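Local coordinates for metallophosphoesterase TT1561-like domain-containing protein (Aquifex aeolicus, PDB 2YVT), which is of unknown function but, as a member of the calcineurin-like metallophosphoesterase superfamily, probably hydrolyses phosphoester bonds with the help of bound metal ions, at residues I105-A110 with I120-E125. Sequence-based numbering, arbitrary orientation.
Sequences IFLRAA and IRVLHE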
loop_
_atom_site.group_PDB
_atom_site.type_symbol
_atom_site.label_atom_id
_atom_site.label_comp_id
_atom_site.label_asym_id
_atom_site.label_seq_id
_atom_site.Cartn_x
_atom_site.Cartn_y
_atom_site.Cartn_z
ATOM N N ILE A 105 -9.773 -12.451 4.733
ATOM C CA ILE A 105 -9.377 -12.310 6.134
ATOM C C ILE A 105 -8.893 -10.880 6.425
ATOM O O ILE A 105 -9.224 -10.293 7.459
ATOM C CB ILE A 105 -8.320 -13.372 6.518
ATOM C CG1 ILE A 105 -8.978 -14.757 6.460
ATOM C CG2 ILE A 105 -7.713 -13.081 7.901
ATOM C CD1 ILE A 105 -8.054 -15.918 6.777
ATOM N N PHE A 106 -8.124 -10.314 5.501
ATOM C CA PHE A 106 -7.673 -8.945 5.642
ATOM C C PHE A 106 -8.864 -7.981 5.743
ATOM O O PHE A 106 -8.891 -7.102 6.604
ATOM C CB PHE A 106 -6.779 -8.552 4.463
ATOM C CG PHE A 106 -6.275 -7.156 4.552
ATOM C CD1 PHE A 106 -5.212 -6.840 5.384
ATOM C CD2 PHE A 106 -6.894 -6.143 3.830
ATOM C CE1 PHE A 106 -4.756 -5.519 5.482
ATOM C CE2 PHE A 106 -6.454 -4.839 3.928
ATOM C CZ PHE A 106 -5.392 -4.526 4.754
ATOM N N LEU A 107 -9.849 -8.156 4.869
ATOM C CA LEU A 107 -11.010 -7.265 4.877
ATOM C C LEU A 107 -11.908 -7.482 6.094
ATOM O O LEU A 107 -12.507 -6.534 6.595
ATOM C CB LEU A 107 -11.803 -7.380 3.575
ATOM C CG LEU A 107 -11.034 -6.885 2.345
ATOM C CD1 LEU A 107 -11.878 -7.053 1.086
ATOM C CD2 LEU A 107 -10.543 -5.450 2.490
ATOM N N ARG A 108 -11.969 -8.715 6.590
ATOM C CA ARG A 108 -12.684 -8.959 7.837
ATOM C C ARG A 108 -12.028 -8.206 8.997
ATOM O O ARG A 108 -12.721 -7.609 9.821
ATOM C CB ARG A 108 -12.794 -10.458 8.127
ATOM C CG ARG A 108 -13.420 -10.769 9.477
ATOM C CD ARG A 108 -14.893 -10.399 9.555
ATOM N NE ARG A 108 -15.357 -10.459 10.943
ATOM C CZ ARG A 108 -16.618 -10.296 11.321
ATOM N NH1 ARG A 108 -17.571 -10.096 10.422
ATOM N NH2 ARG A 108 -16.938 -10.348 12.614
ATOM N N ALA A 109 -10.697 -8.219 9.050
ATOM C CA ALA A 109 -9.973 -7.460 10.066
ATOM C C ALA A 109 -10.246 -5.960 9.935
ATOM O O ALA A 109 -10.467 -5.279 10.939
ATOM C CB ALA A 109 -8.470 -7.756 10.000
ATOM N N ALA A 110 -10.260 -5.463 8.699
ATOM C CA ALA A 110 -10.579 -4.058 8.435
ATOM C C ALA A 110 -11.979 -3.719 8.938
ATOM O O ALA A 110 -12.178 -2.710 9.627
ATOM C CB ALA A 110 -10.473 -3.766 6.956
ATOM N N ILE A 120 -9.449 4.904 10.573
ATOM C CA ILE A 120 -8.835 4.042 9.553
ATOM C C ILE A 120 -9.807 3.717 8.423
ATOM O O ILE A 120 -10.958 3.337 8.666
ATOM C CB ILE A 120 -8.321 2.712 10.165
ATOM C CG1 ILE A 120 -7.261 2.979 11.238
ATOM C CG2 ILE A 120 -7.782 1.775 9.068
ATOM C CD1 ILE A 120 -6.813 1.722 11.960
ATOM N N ARG A 121 -9.327 3.849 7.189
ATOM C CA ARG A 121 -10.043 3.368 6.021
ATOM C C ARG A 121 -9.102 2.537 5.168
ATOM O O ARG A 121 -8.058 3.021 4.751
ATOM C CB ARG A 121 -10.569 4.551 5.218
ATOM C CG ARG A 121 -11.258 4.157 3.936
ATOM C CD ARG A 121 -11.949 5.342 3.313
ATOM N NE ARG A 121 -13.313 5.526 3.811
ATOM C CZ ARG A 121 -14.402 5.102 3.176
ATOM N NH1 ARG A 121 -14.298 4.463 2.017
ATOM N NH2 ARG A 121 -15.600 5.312 3.706
ATOM N N VAL A 122 -9.472 1.285 4.923
ATOM C CA VAL A 122 -8.734 0.445 3.988
ATOM C C VAL A 122 -9.226 0.746 2.576
ATOM O O VAL A 122 -10.436 0.751 2.319
ATOM C CB VAL A 122 -8.901 -1.066 4.312
ATOM C CG1 VAL A 122 -8.390 -1.924 3.167
ATOM C CG2 VAL A 122 -8.179 -1.411 5.606
ATOM N N LEU A 123 -8.283 1.020 1.673
ATOM C CA LEU A 123 -8.602 1.273 0.272
ATOM C C LEU A 123 -7.996 0.183 -0.578
ATOM O O LEU A 123 -6.776 0.065 -0.690
ATOM C CB LEU A 123 -8.072 2.639 -0.177
ATOM C CG LEU A 123 -8.654 3.865 0.514
ATOM C CD1 LEU A 123 -7.981 5.101 -0.040
ATOM C CD2 LEU A 123 -10.160 3.939 0.333
ATOM N N HIS A 124 -8.860 -0.639 -1.148
ATOM C CA HIS A 124 -8.416 -1.674 -2.058
ATOM C C HIS A 124 -9.503 -1.920 -3.088
ATOM O O HIS A 124 -10.600 -2.375 -2.747
ATOM C CB HIS A 124 -8.063 -2.971 -1.319
ATOM C CG HIS A 124 -7.603 -4.062 -2.235
ATOM N ND1 HIS A 124 -6.511 -3.921 -3.067
ATOM C CD2 HIS A 124 -8.103 -5.297 -2.477
ATOM C CE1 HIS A 124 -6.347 -5.028 -3.770
ATOM N NE2 HIS A 124 -7.307 -5.875 -3.439
ATOM N N GLU A 125 -9.190 -1.602 -4.345
ATOM C CA GLU A 125 -10.183 -1.613 -5.431
ATOM C C GLU A 125 -11.333 -0.655 -5.105
ATOM O O GLU A 125 -12.503 -0.926 -5.393
ATOM C CB GLU A 125 -10.710 -3.023 -5.694
ATOM C CG GLU A 125 -9.622 -4.070 -5.809
ATOM C CD GLU A 125 -10.177 -5.433 -6.068
ATOM O OE1 GLU A 125 -10.873 -5.587 -7.083
ATOM O OE2 GLU A 125 -9.933 -6.344 -5.254
#
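V122 meets F106, L107 and A110 in a small, wholly apolar helix-on-strand contact at one margin of the six-stranded sheet, where helix 103-112 lies over an edge strand of that sheet, 120-122. A single branched residue does the work for the strand, and its two methyls turn mainly to different helix residues. CG1 stands anti to the backbone N (chi1 168°), which carries it to the ring of F106, 3.6 Å from CE2; the methyl meets this ring at its edge, close to the ring plane, and does not lie over a face. The same CG1 has a looser neighbour in L107, whose CD2 is 4.2 Å away. CG2, the other branch, packs against the methyl of A110, with 3.6 Å between V122 CG2 and A110 CB, and also comes near the F106 ring. The backbones come closest here, CA of A110 lying 6.6 Å from CA of V122, consistent with the small side chain of A110. F106 and A110 are one helical turn apart, joined by the helical hydrogen bond from A110 N to F106 O, and both direct their CB atoms at the strand. The contact illustrates the packing inside a beta-alpha-beta unit: strand 91-95 leads into helix 103-112, and the chain returns as strand 120-122, parallel to the first; backbone hydrogen bonds join R121 to T92 and V94, and L123 to V94. The axes of helix segment 105-110 and strand 120-122 run nearly antiparallel, at 157°, and approach to 9.7 Å. The buried F106 ring also touches P96, in the loop that leads from strand 91-95 to the helix, and I42, in another loop, while L107 makes its contact from an exposed position. On another side of the helix, I105 and A109 pack against helix 65-86.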